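Local coordinates for protein dihydropyrimidinase (Dictyostelium discoideum, PDB 2FTW) that catalyses the reversible, zinc-dependent hydrolytic ring opening of dihydropyrimidines, the second step of reductive pyrimidine degradation, at residues I10-G15 and I402-P407; V77-F82 and A331-M336; R231-A236 and T241-V246; V309-L314 and T365-W370. All coordinates share one frame; numbering follows the deposited sequence.

Contact 1 (I10-G15 and I402-P407)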
loop_
_atom_site.group_PDB
_atom_site.type_symbol
_atom_site.label_atom_id
_atom_site.label_comp_id
_atom_site.label_asym_id
_atom_site.label_seq_id
_atom_site.Cartn_x
_atom_site.Cartn_y
_atom_site.Cartn_z
ATOM N N ILE A 10 5.030 -15.357 48.727
ATOM C CA ILE A 10 5.561 -16.523 48.026
ATOM C C ILE A 10 6.901 -16.174 47.386
ATOM O O ILE A 10 7.157 -15.006 47.043
ATOM C CB ILE A 10 4.525 -17.039 46.970
ATOM C CG1 ILE A 10 4.812 -18.479 46.549
ATOM C CG2 ILE A 10 4.454 -16.121 45.747
ATOM C CD1 ILE A 10 3.664 -19.110 45.809
ATOM N N LEU A 11 7.756 -17.185 47.253
ATOM C CA LEU A 11 9.064 -17.038 46.631
ATOM C C LEU A 11 9.175 -17.989 45.442
ATOM O O LEU A 11 9.068 -19.209 45.585
ATOM C CB LEU A 11 10.177 -17.303 47.660
ATOM C CG LEU A 11 11.634 -17.348 47.176
ATOM C CD1 LEU A 11 12.043 -16.048 46.542
ATOM C CD2 LEU A 11 12.579 -17.674 48.316
ATOM N N ILE A 12 9.381 -17.417 44.260
ATOM C CA ILE A 12 9.500 -18.199 43.040
ATOM C C ILE A 12 10.966 -18.254 42.605
ATOM O O ILE A 12 11.566 -17.214 42.337
ATOM C CB ILE A 12 8.645 -17.601 41.902
ATOM C CG1 ILE A 12 7.215 -17.334 42.389
ATOM C CG2 ILE A 12 8.646 -18.546 40.708
ATOM C CD1 ILE A 12 6.477 -16.279 41.596
ATOM N N LYS A 13 11.516 -19.467 42.516
ATOM C CA LYS A 13 12.952 -19.663 42.253
ATOM C C LYS A 13 13.248 -20.425 40.972
ATOM O O LYS A 13 12.477 -21.280 40.543
ATOM C CB LYS A 13 13.645 -20.381 43.433
ATOM C CG LYS A 13 13.848 -19.484 44.661
ATOM C CD LYS A 13 14.571 -20.167 45.837
ATOM C CE LYS A 13 16.072 -20.409 45.582
ATOM N NZ LYS A 13 16.877 -19.192 45.311
ATOM N N ASN A 14 14.401 -20.103 40.387
ATOM C CA ASN A 14 15.016 -20.861 39.290
ATOM C C ASN A 14 14.435 -20.608 37.894
ATOM O O ASN A 14 14.873 -21.236 36.931
ATOM C CB ASN A 14 15.028 -22.380 39.596
ATOM C CG ASN A 14 15.515 -22.696 41.013
ATOM O OD1 ASN A 14 16.522 -22.143 41.484
ATOM N ND2 ASN A 14 14.787 -23.576 41.707
ATOM N N GLY A 15 13.486 -19.684 37.765
ATOM C CA GLY A 15 12.891 -19.374 36.465
ATOM C C GLY A 15 13.444 -18.129 35.782
ATOM O O GLY A 15 14.317 -17.436 36.307
ATOM N N ILE A 402 1.438 -13.422 38.918
ATOM C CA ILE A 402 2.471 -14.019 38.075
ATOM C C ILE A 402 2.052 -15.393 37.531
ATOM O O ILE A 402 1.430 -16.183 38.237
ATOM C CB ILE A 402 3.798 -14.139 38.855
ATOM C CG1 ILE A 402 4.185 -12.749 39.404
ATOM C CG2 ILE A 402 4.903 -14.743 37.971
ATOM C CD1 ILE A 402 5.560 -12.634 40.049
ATOM N N VAL A 403 2.418 -15.662 36.282
ATOM C CA VAL A 403 2.151 -16.951 35.651
ATOM C C VAL A 403 3.444 -17.704 35.402
ATOM O O VAL A 403 4.356 -17.189 34.756
ATOM C CB VAL A 403 1.427 -16.779 34.311
ATOM C CG1 VAL A 403 1.045 -18.135 33.704
ATOM C CG2 VAL A 403 0.206 -15.981 34.519
ATOM N N ILE A 404 3.509 -18.930 35.917
ATOM C CA ILE A 404 4.577 -19.853 35.590
ATOM C C ILE A 404 4.186 -20.603 34.323
ATOM O O ILE A 404 3.293 -21.450 34.322
ATOM C CB ILE A 404 4.882 -20.805 36.746
ATOM C CG1 ILE A 404 5.285 -19.978 37.971
ATOM C CG2 ILE A 404 6.014 -21.738 36.367
ATOM C CD1 ILE A 404 5.456 -20.768 39.225
ATOM N N TRP A 405 4.881 -20.267 33.248
ATOM C CA TRP A 405 4.567 -20.713 31.911
ATOM C C TRP A 405 5.539 -21.817 31.509
ATOM O O TRP A 405 6.739 -21.671 31.701
ATOM C CB TRP A 405 4.736 -19.521 30.959
ATOM C CG TRP A 405 4.181 -19.787 29.617
ATOM C CD1 TRP A 405 4.858 -20.239 28.523
ATOM C CD2 TRP A 405 2.821 -19.667 29.232
ATOM N NE1 TRP A 405 3.999 -20.403 27.468
ATOM C CE2 TRP A 405 2.736 -20.062 27.877
ATOM C CE3 TRP A 405 1.655 -19.267 29.897
ATOM C CZ2 TRP A 405 1.537 -20.050 27.172
ATOM C CZ3 TRP A 405 0.458 -19.254 29.189
ATOM C CH2 TRP A 405 0.412 -19.657 27.843
ATOM N N ASP A 406 5.036 -22.927 30.964
ATOM C CA ASP A 406 5.930 -23.974 30.460
ATOM C C ASP A 406 5.874 -23.999 28.954
ATOM O O ASP A 406 4.922 -24.535 28.392
ATOM C CB ASP A 406 5.588 -25.360 31.034
ATOM C CG ASP A 406 6.675 -26.402 30.749
ATOM O OD1 ASP A 406 7.490 -26.215 29.820
ATOM O OD2 ASP A 406 6.719 -27.415 31.455
ATOM N N PRO A 407 6.906 -23.441 28.283
ATOM C CA PRO A 407 6.881 -23.348 26.817
ATOM C C PRO A 407 6.971 -24.706 26.103
ATOM O O PRO A 407 6.814 -24.770 24.879
ATOM C CB PRO A 407 8.111 -22.484 26.499
ATOM C CG PRO A 407 9.023 -22.705 27.647
ATOM C CD PRO A 407 8.151 -22.883 28.847
#
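I12 meets I402 and I404 in a small, wholly apolar contact that illustrates how one branched side chain can bridge two positions of a facing strand. Of these aliphatic contacts, the first runs between chain ends: CD1 of I12 lies 4.1 Å from CD1 of I402. The second uses the other branch, CG2 of I12 standing 4.2 Å from CD1 of I404. The fork follows from the first torsion of I12 (chi1 -50°), which sets CG1 beside the backbone N and CG2 anti to it, leaving each branch with its own partner. I402 and I404 have nearly extended outer chains (chi2 -172° and 173°), so their terminal methyls carry the touch, and the paired side chains slide past one another in opposite directions. The CA atoms of I12 and I404 stay 9.1 Å apart, a gap spanned by side chains alone. Between the two isoleucines, V403 turns its side chain away, to A436 of strand 431-441.

Backbone hydrogen bonding belongs to each strand's own sheet: I12 pairs with V28, and L11 with K49 and V51, while 402-406 runs antiparallel to strands 57-64 and 431-441. Further apolar groups close in around the trio, with L58 against both I12 and I402, I440 against I12, and V437 against I404.

All three touching residues are buried. Strands 10-13 and 402-406 come from different mixed sheets, packed face to face through aliphatic side chains as in a beta-sandwich, consistent with the one that accompanies the (beta/alpha)8 barrel in this enzyme.

Contact 2 (V77-F82 and A331-M336)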
loop_
_atom_site.group_PDB
_atom_site.type_symbol
_atom_site.label_atom_id
_atom_site.label_comp_id
_atom_site.label_asym_id
_atom_site.label_seq_id
_atom_site.Cartn_x
_atom_site.Cartn_y
_atom_site.Cartn_z
ATOM N N VAL A 77 -29.025 -15.506 30.288
ATOM C CA VAL A 77 -27.744 -14.985 30.702
ATOM C C VAL A 77 -26.629 -15.871 30.166
ATOM O O VAL A 77 -26.800 -17.086 29.992
ATOM C CB VAL A 77 -27.666 -14.866 32.251
ATOM C CG1 VAL A 77 -27.190 -16.166 32.903
ATOM C CG2 VAL A 77 -26.759 -13.754 32.655
ATOM N N SER A 78 -25.495 -15.239 29.898
ATOM C CA SER A 78 -24.267 -15.950 29.554
ATOM C C SER A 78 -23.913 -16.970 30.625
ATOM O O SER A 78 -24.015 -16.693 31.810
ATOM C CB SER A 78 -23.116 -14.967 29.391
ATOM O OG SER A 78 -21.986 -15.648 28.909
ATOM N N VAL A 79 -23.486 -18.151 30.199
ATOM C CA VAL A 79 -23.313 -19.273 31.121
ATOM C C VAL A 79 -22.072 -19.093 32.009
ATOM O O VAL A 79 -22.098 -19.462 33.191
ATOM C CB VAL A 79 -23.218 -20.620 30.374
ATOM C CG1 VAL A 79 -23.082 -21.760 31.361
ATOM C CG2 VAL A 79 -24.438 -20.846 29.519
ATOM N N ASP A 80 -20.994 -18.572 31.419
ATOM C CA ASP A 80 -19.801 -18.204 32.165
ATOM C C ASP A 80 -20.101 -16.929 32.957
ATOM O O ASP A 80 -20.343 -15.868 32.362
ATOM C CB ASP A 80 -18.583 -17.966 31.241
ATOM C CG ASP A 80 -18.037 -19.259 30.575
ATOM O OD1 ASP A 80 -18.405 -20.390 30.947
ATOM O OD2 ASP A 80 -17.213 -19.119 29.644
ATOM N N ASP A 81 -20.099 -17.036 34.286
ATOM C CA ASP A 81 -20.324 -15.883 35.161
ATOM C C ASP A 81 -19.008 -15.410 35.791
ATOM O O ASP A 81 -17.939 -15.887 35.413
ATOM C CB ASP A 81 -21.379 -16.224 36.222
ATOM C CG ASP A 81 -20.851 -17.141 37.306
ATOM O OD1 ASP A 81 -19.643 -17.435 37.299
ATOM O OD2 ASP A 81 -21.638 -17.569 38.166
ATOM N N PHE A 82 -19.088 -14.490 36.755
ATOM C CA PHE A 82 -17.890 -13.874 37.337
ATOM C C PHE A 82 -17.045 -14.796 38.219
ATOM O O PHE A 82 -15.862 -14.544 38.433
ATOM C CB PHE A 82 -18.267 -12.614 38.129
ATOM C CG PHE A 82 -18.415 -11.398 37.270
ATOM C CD1 PHE A 82 -17.316 -10.884 36.593
ATOM C CD2 PHE A 82 -19.654 -10.787 37.101
ATOM C CE1 PHE A 82 -17.445 -9.757 35.769
ATOM C CE2 PHE A 82 -19.794 -9.670 36.279
ATOM C CZ PHE A 82 -18.689 -9.152 35.618
ATOM N N ALA A 331 -25.786 -25.121 24.254
ATOM C CA ALA A 331 -26.518 -25.642 23.107
ATOM C C ALA A 331 -27.972 -25.198 23.127
ATOM O O ALA A 331 -28.490 -24.700 22.117
ATOM C CB ALA A 331 -26.433 -27.168 23.069
ATOM N N ASP A 332 -28.630 -25.365 24.273
ATOM C CA ASP A 332 -30.053 -25.005 24.382
ATOM C C ASP A 332 -30.298 -23.523 24.084
ATOM O O ASP A 332 -31.250 -23.178 23.388
ATOM C CB ASP A 332 -30.612 -25.380 25.752
ATOM N N GLN A 333 -29.440 -22.652 24.603
ATOM C CA GLN A 333 -29.545 -21.228 24.310
ATOM C C GLN A 333 -29.285 -20.950 22.835
ATOM O O GLN A 333 -30.072 -20.261 22.182
ATOM C CB GLN A 333 -28.552 -20.440 25.156
ATOM C CG GLN A 333 -28.910 -20.385 26.626
ATOM C CD GLN A 333 -27.762 -19.898 27.475
ATOM O OE1 GLN A 333 -26.637 -20.359 27.328
ATOM N NE2 GLN A 333 -28.037 -18.957 28.365
ATOM N N LYS A 334 -28.181 -21.478 22.310
ATOM C CA LYS A 334 -27.892 -21.341 20.881
ATOM C C LYS A 334 -29.089 -21.747 20.008
ATOM O O LYS A 334 -29.396 -21.059 19.036
ATOM C CB LYS A 334 -26.641 -22.137 20.485
ATOM C CG LYS A 334 -25.337 -21.568 21.035
ATOM C CD LYS A 334 -24.884 -20.296 20.292
ATOM C CE LYS A 334 -23.543 -19.793 20.818
ATOM N NZ LYS A 334 -23.041 -18.605 20.061
ATOM N N ALA A 335 -29.773 -22.832 20.384
ATOM C CA ALA A 335 -30.928 -23.376 19.622
ATOM C C ALA A 335 -32.157 -22.455 19.503
ATOM O O ALA A 335 -33.046 -22.721 18.687
ATOM C CB ALA A 335 -31.355 -24.709 20.208
ATOM N N MET A 336 -32.207 -21.387 20.299
ATOM C CA MET A 336 -33.167 -20.290 20.083
ATOM C C MET A 336 -33.229 -19.797 18.627
ATOM O O MET A 336 -34.268 -19.309 18.184
ATOM C CB MET A 336 -32.828 -19.076 20.967
ATOM C CG MET A 336 -33.161 -19.187 22.448
ATOM S SD MET A 336 -32.760 -17.623 23.318
ATOM C CE MET A 336 -31.042 -17.846 23.756
#
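The backbones of V77 and Q333 keep well apart, with 9.1 Å between their CA atoms, so that the irregular segment 77-82 and the short helix 331-334 are joined through one long side chain. Q333 leaves its helix with CG beside the backbone N (chi1 -71°) and runs on extended, delivering its amide to the other segment. There NE2 donates to the backbone O of V77 at 2.8 Å. The bond is moderately bent, 143° at the hydrogen; the carbonyl oxygen lies close to the glutamine's amide plane, while the donor is tilted 35° from the plane of that carbonyl. The other end of the amide settles against V79, whose CG2 methyl is 3.1 Å from OE1 of Q333, a tight contact from which no attraction need be inferred.

Both amide atoms have further partners: OE1 accepts from the backbone N of C330, and NE2 also bonds to the hydroxyl OG1 of T76. The side chain of V77 is about 9 Å from that of H68, a zinc ligand. With donor and acceptor each engaged, the rotation of the amide is fixed, and its bond to V77 holds the loop after strand 76-77 to helix 331-334.

Contact 3 (R231-A236 and T241-V246)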
loop_
_atom_site.group_PDB
_atom_site.type_symbol
_atom_site.label_atom_id
_atom_site.label_comp_id
_atom_site.label_asym_id
_atom_site.label_seq_id
_atom_site.Cartn_x
_atom_site.Cartn_y
_atom_site.Cartn_z
ATOM N N ARG A 231 -14.488 4.893 9.386
ATOM C CA ARG A 231 -15.296 6.069 9.714
ATOM C C ARG A 231 -15.077 6.511 11.163
ATOM O O ARG A 231 -14.878 7.696 11.439
ATOM C CB ARG A 231 -16.776 5.761 9.423
ATOM C CG ARG A 231 -17.759 6.861 9.727
ATOM C CD ARG A 231 -19.015 6.762 8.831
ATOM N NE ARG A 231 -19.432 5.372 8.614
ATOM C CZ ARG A 231 -20.285 4.687 9.372
ATOM N NH1 ARG A 231 -20.872 5.238 10.426
ATOM N NH2 ARG A 231 -20.562 3.425 9.072
ATOM N N ALA A 232 -15.074 5.549 12.075
ATOM C CA ALA A 232 -14.821 5.805 13.491
ATOM C C ALA A 232 -13.444 6.429 13.770
ATOM O O ALA A 232 -13.318 7.287 14.628
ATOM C CB ALA A 232 -14.974 4.507 14.289
ATOM N N ILE A 233 -12.416 5.999 13.045
ATOM C CA ILE A 233 -11.107 6.615 13.163
ATOM C C ILE A 233 -11.084 8.051 12.571
ATOM O O ILE A 233 -10.459 8.952 13.130
ATOM C CB ILE A 233 -10.012 5.759 12.491
ATOM C CG1 ILE A 233 -9.968 4.345 13.098
ATOM C CG2 ILE A 233 -8.668 6.416 12.671
ATOM C CD1 ILE A 233 -9.005 3.395 12.373
ATOM N N VAL A 234 -11.750 8.259 11.448
ATOM C CA VAL A 234 -11.768 9.598 10.822
ATOM C C VAL A 234 -12.431 10.634 11.743
ATOM O O VAL A 234 -11.968 11.764 11.872
ATOM C CB VAL A 234 -12.475 9.547 9.434
ATOM C CG1 VAL A 234 -12.907 10.955 8.963
ATOM C CG2 VAL A 234 -11.552 8.883 8.417
ATOM N N ILE A 235 -13.536 10.235 12.367
ATOM C CA ILE A 235 -14.252 11.084 13.325
ATOM C C ILE A 235 -13.389 11.324 14.565
ATOM O O ILE A 235 -13.275 12.447 15.050
ATOM C CB ILE A 235 -15.605 10.436 13.734
ATOM C CG1 ILE A 235 -16.539 10.378 12.512
ATOM C CG2 ILE A 235 -16.267 11.196 14.904
ATOM C CD1 ILE A 235 -17.812 9.575 12.737
ATOM N N ALA A 236 -12.779 10.264 15.076
ATOM C CA ALA A 236 -11.908 10.380 16.242
ATOM C C ALA A 236 -10.675 11.247 15.983
ATOM O O ALA A 236 -10.256 12.042 16.844
ATOM C CB ALA A 236 -11.494 9.008 16.707
ATOM N N THR A 241 -8.637 12.673 19.698
ATOM C CA THR A 241 -8.749 11.935 20.955
ATOM C C THR A 241 -8.489 10.451 20.653
ATOM O O THR A 241 -8.768 9.992 19.540
ATOM C CB THR A 241 -10.166 12.148 21.631
ATOM O OG1 THR A 241 -10.165 11.697 23.004
ATOM C CG2 THR A 241 -11.279 11.430 20.862
ATOM N N PRO A 242 -7.947 9.700 21.625
ATOM C CA PRO A 242 -7.671 8.269 21.370
ATOM C C PRO A 242 -8.910 7.402 21.138
ATOM O O PRO A 242 -9.865 7.491 21.898
ATOM C CB PRO A 242 -6.912 7.819 22.624
ATOM C CG PRO A 242 -7.205 8.844 23.655
ATOM C CD PRO A 242 -7.508 10.119 22.965
ATOM N N VAL A 243 -8.881 6.588 20.073
ATOM C CA VAL A 243 -9.938 5.617 19.790
ATOM C C VAL A 243 -9.387 4.169 19.808
ATOM O O VAL A 243 -8.225 3.940 19.497
ATOM C CB VAL A 243 -10.651 5.946 18.431
ATOM C CG1 VAL A 243 -9.719 5.743 17.255
ATOM C CG2 VAL A 243 -11.915 5.126 18.251
ATOM N N TYR A 244 -10.240 3.203 20.149
ATOM C CA TYR A 244 -9.823 1.793 20.384
ATOM C C TYR A 244 -10.820 0.875 19.700
ATOM O O TYR A 244 -11.997 0.869 20.046
ATOM C CB TYR A 244 -9.769 1.542 21.895
ATOM C CG TYR A 244 -9.358 0.150 22.414
ATOM C CD1 TYR A 244 -10.257 -0.918 22.391
ATOM C CD2 TYR A 244 -8.103 -0.076 22.982
ATOM C CE1 TYR A 244 -9.909 -2.192 22.885
ATOM C CE2 TYR A 244 -7.744 -1.358 23.515
ATOM C CZ TYR A 244 -8.661 -2.411 23.451
ATOM O OH TYR A 244 -8.364 -3.688 23.959
ATOM N N ILE A 245 -10.358 0.132 18.699
ATOM C CA ILE A 245 -11.223 -0.746 17.931
ATOM C C ILE A 245 -11.265 -2.156 18.560
ATOM O O ILE A 245 -10.296 -2.886 18.520
ATOM C CB ILE A 245 -10.771 -0.863 16.458
ATOM C CG1 ILE A 245 -10.406 0.518 15.867
ATOM C CG2 ILE A 245 -11.855 -1.524 15.654
ATOM C CD1 ILE A 245 -11.559 1.517 15.819
ATOM N N VAL A 246 -12.411 -2.511 19.122
ATOM C CA VAL A 246 -12.593 -3.790 19.814
ATOM C C VAL A 246 -12.859 -4.896 18.800
ATOM O O VAL A 246 -13.354 -4.627 17.695
ATOM C CB VAL A 246 -13.763 -3.741 20.851
ATOM C CG1 VAL A 246 -13.650 -2.531 21.769
ATOM C CG2 VAL A 246 -15.114 -3.757 20.164
#
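A beta-alpha-beta crossover of the (beta/alpha)8 barrel supplies this contact, in which A236, A232 and I233 of helix 223-239 pack on V243 and I245 of the strand that follows. As expected where a barrel helix returns the chain to the next strand, the axes of 231-236 and 243-245 run antiparallel, at 171°, and approach to 9.2 Å.

At the centre, CB of A236 sits 3.6 Å from CB of V243, a close fit that the small alanine allows. V243 places CG1 between its backbone N and carbonyl carbon (chi1 67°), and this methyl too comes near, 3.8 Å from CB of A236. Nearly one helical turn back, I233 works with CG1 rather than its tip: that atom lies 4.4 Å from CG1 of V243 and 4.2 Å from CD1 of I245. The isoleucine thereby spans two strand residues whose side chains face the helix, while A232 adds its backbone O, 4.4 Å from CG2 of V243. Where the chain turns from helix to strand, the backbone N of T241 gives a weak hydrogen bond to O of A236, 3.3 Å long.

The side chain of I245 is about 9 Å from a bound zinc ion, and H247, a ligand of the second zinc, follows soon after in the chain. Strands 188-190 and 267-269 flank strand 243-245 in parallel, V190 and V267 both touching V243; F178 of helix 171-184 packs on A236, while V234 and I235 meet L224 and M197 of a neighbouring subunit.

Contact 4 (V309-L314 and T365-W370)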
loop_
_atom_site.group_PDB
_atom_site.type_symbol
_atom_site.label_atom_id
_atom_site.label_comp_id
_atom_site.label_asym_id
_atom_site.label_seq_id
_atom_site.Cartn_x
_atom_site.Cartn_y
_atom_site.Cartn_z
ATOM N N VAL A 309 -2.465 -13.121 9.400
ATOM C CA VAL A 309 -2.310 -11.684 9.126
ATOM C C VAL A 309 -2.621 -10.843 10.357
ATOM O O VAL A 309 -1.941 -9.864 10.618
ATOM C CB VAL A 309 -3.204 -11.240 7.937
ATOM C CG1 VAL A 309 -3.247 -9.707 7.791
ATOM C CG2 VAL A 309 -2.709 -11.865 6.647
ATOM N N LEU A 310 -3.650 -11.228 11.105
ATOM C CA LEU A 310 -3.944 -10.599 12.391
ATOM C C LEU A 310 -2.737 -10.692 13.352
ATOM O O LEU A 310 -2.425 -9.713 14.046
ATOM C CB LEU A 310 -5.205 -11.201 13.026
ATOM C CG LEU A 310 -6.545 -10.866 12.346
ATOM C CD1 LEU A 310 -7.687 -11.463 13.135
ATOM C CD2 LEU A 310 -6.782 -9.350 12.173
ATOM N N MET A 311 -2.060 -11.845 13.378
ATOM C CA MET A 311 -0.881 -12.037 14.235
ATOM C C MET A 311 0.322 -11.237 13.741
ATOM O O MET A 311 1.061 -10.675 14.548
ATOM C CB MET A 311 -0.525 -13.514 14.354
ATOM C CG MET A 311 0.547 -13.830 15.388
ATOM S SD MET A 311 0.037 -13.462 17.077
ATOM C CE MET A 311 -0.873 -14.940 17.537
ATOM N N ASP A 312 0.519 -11.177 12.426
ATOM C CA ASP A 312 1.520 -10.267 11.833
ATOM C C ASP A 312 1.361 -8.827 12.325
ATOM O O ASP A 312 2.324 -8.203 12.774
ATOM C CB ASP A 312 1.418 -10.271 10.297
ATOM C CG ASP A 312 1.903 -11.579 9.668
ATOM O OD1 ASP A 312 2.574 -12.381 10.355
ATOM O OD2 ASP A 312 1.612 -11.794 8.470
ATOM N N TYR A 313 0.142 -8.300 12.257
ATOM C CA TYR A 313 -0.115 -6.926 12.720
ATOM C C TYR A 313 0.110 -6.777 14.209
ATOM O O TYR A 313 0.606 -5.745 14.681
ATOM C CB TYR A 313 -1.542 -6.526 12.405
ATOM C CG TYR A 313 -1.748 -6.065 10.986
ATOM C CD1 TYR A 313 -1.073 -4.954 10.505
ATOM C CD2 TYR A 313 -2.637 -6.715 10.132
ATOM C CE1 TYR A 313 -1.261 -4.494 9.188
ATOM C CE2 TYR A 313 -2.843 -6.256 8.814
ATOM C CZ TYR A 313 -2.145 -5.145 8.363
ATOM O OH TYR A 313 -2.328 -4.676 7.085
ATOM N N LEU A 314 -0.286 -7.816 14.944
ATOM C CA LEU A 314 -0.093 -7.864 16.369
ATOM C C LEU A 314 1.378 -7.776 16.701
ATOM O O LEU A 314 1.770 -6.937 17.507
ATOM C CB LEU A 314 -0.703 -9.141 16.953
ATOM C CG LEU A 314 -0.781 -9.218 18.472
ATOM C CD1 LEU A 314 -1.725 -8.159 19.013
ATOM C CD2 LEU A 314 -1.231 -10.588 18.914
ATOM N N THR A 365 4.989 -20.238 15.739
ATOM C CA THR A 365 5.145 -19.913 14.318
ATOM C C THR A 365 6.372 -19.036 14.016
ATOM O O THR A 365 6.712 -18.836 12.863
ATOM C CB THR A 365 3.899 -19.205 13.775
ATOM O OG1 THR A 365 3.661 -18.003 14.520
ATOM C CG2 THR A 365 2.679 -20.112 13.874
ATOM N N GLY A 366 7.032 -18.515 15.045
ATOM C CA GLY A 366 8.138 -17.575 14.858
ATOM C C GLY A 366 7.675 -16.132 14.698
ATOM O O GLY A 366 8.490 -15.231 14.537
ATOM N N LYS A 367 6.363 -15.916 14.795
ATOM C CA LYS A 367 5.769 -14.604 14.575
ATOM C C LYS A 367 6.011 -13.666 15.739
ATOM O O LYS A 367 6.228 -12.485 15.519
ATOM C CB LYS A 367 4.266 -14.721 14.290
ATOM C CG LYS A 367 3.943 -14.965 12.832
ATOM C CD LYS A 367 2.480 -15.288 12.679
ATOM C CE LYS A 367 2.150 -15.896 11.335
ATOM N NZ LYS A 367 1.959 -14.836 10.336
ATOM N N LEU A 368 5.999 -14.189 16.958
ATOM C CA LEU A 368 6.221 -13.392 18.160
ATOM C C LEU A 368 7.383 -13.940 18.962
ATOM O O LEU A 368 7.487 -15.148 19.170
ATOM C CB LEU A 368 4.996 -13.404 19.099
ATOM C CG LEU A 368 3.609 -12.850 18.737
ATOM C CD1 LEU A 368 2.655 -13.161 19.866
ATOM C CD2 LEU A 368 3.627 -11.366 18.466
ATOM N N THR A 369 8.209 -13.034 19.470
ATOM C CA THR A 369 9.168 -13.382 20.525
ATOM C C THR A 369 8.452 -13.494 21.870
ATOM O O THR A 369 7.281 -13.148 22.003
ATOM C CB THR A 369 10.281 -12.331 20.679
ATOM O OG1 THR A 369 9.730 -11.124 21.215
ATOM C CG2 THR A 369 10.986 -12.049 19.350
ATOM N N TRP A 370 9.172 -13.971 22.877
ATOM C CA TRP A 370 8.644 -14.056 24.240
ATOM C C TRP A 370 8.202 -12.682 24.796
ATOM O O TRP A 370 7.129 -12.557 25.404
ATOM C CB TRP A 370 9.707 -14.642 25.172
ATOM C CG TRP A 370 9.961 -16.110 25.037
ATOM C CD1 TRP A 370 9.309 -17.000 24.227
ATOM C CD2 TRP A 370 10.911 -16.874 25.787
ATOM N NE1 TRP A 370 9.824 -18.264 24.407
ATOM C CE2 TRP A 370 10.797 -18.216 25.367
ATOM C CE3 TRP A 370 11.870 -16.547 26.751
ATOM C CZ2 TRP A 370 11.599 -19.234 25.886
ATOM C CZ3 TRP A 370 12.668 -17.563 27.271
ATOM C CH2 TRP A 370 12.526 -18.888 26.832
#
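K367 and L368 both pack on M311 of helix 306-316, and K367 reaches on to D312. Just ahead of them, G366 ends helix 354-363 in a Schellman motif, with the positive phi (85°) that this helix ending uses. K367 then lays its aliphatic stem obliquely across M311, CD coming to 3.6 Å from CG of the methionine. Its chain bends only at the last torsion (chi4 -84°), which swings the ammonium to D312. This salt bridge has NZ 2.5 Å from OD1 of D312, though the exact length is doubtful, and the nitrogen lies above the carboxylate plane, 40° out of it. NZ also bonds to the backbone O of G308, so the lysine grips the helix at two points. Next, L368 crosses M311 at about a right angle, with CD1 3.8 Å from the sulfur SD. M311 presents that sulfur because its chain is bent at chi2 and chi3. T369 follows as the N-cap of helix 370-384.

Around this junction, V358 of helix 354-363 packs on both M311 and L368, and L276 of helix 273-277 supports L314 from the same chain. R477 of a neighbouring subunit donates to the backbone O of G366, bringing the tetramer interface to the edge of these helices.

From the N terminus, contact 1 opens first and closes last: strand 10-13 waits almost 400 residues for 402-406, and every other contact nests within that long loop, which contains the barrel. Contact 2 opens at 77-82, and inside its span contact 3 closes locally, binding a barrel helix to the next strand. Contact 4 opens at 309-314 before contact 2 closes at 331-336, joining the loop after strand 76-77 to helix 331-334; the two therefore cross. Contact 4 closes at 365-370, tying helix 306-316 to the connection between helices 354-363 and 370-384, in series with contact 3. Contacts 1 and 3 lie on opposite sides of the chain's centre.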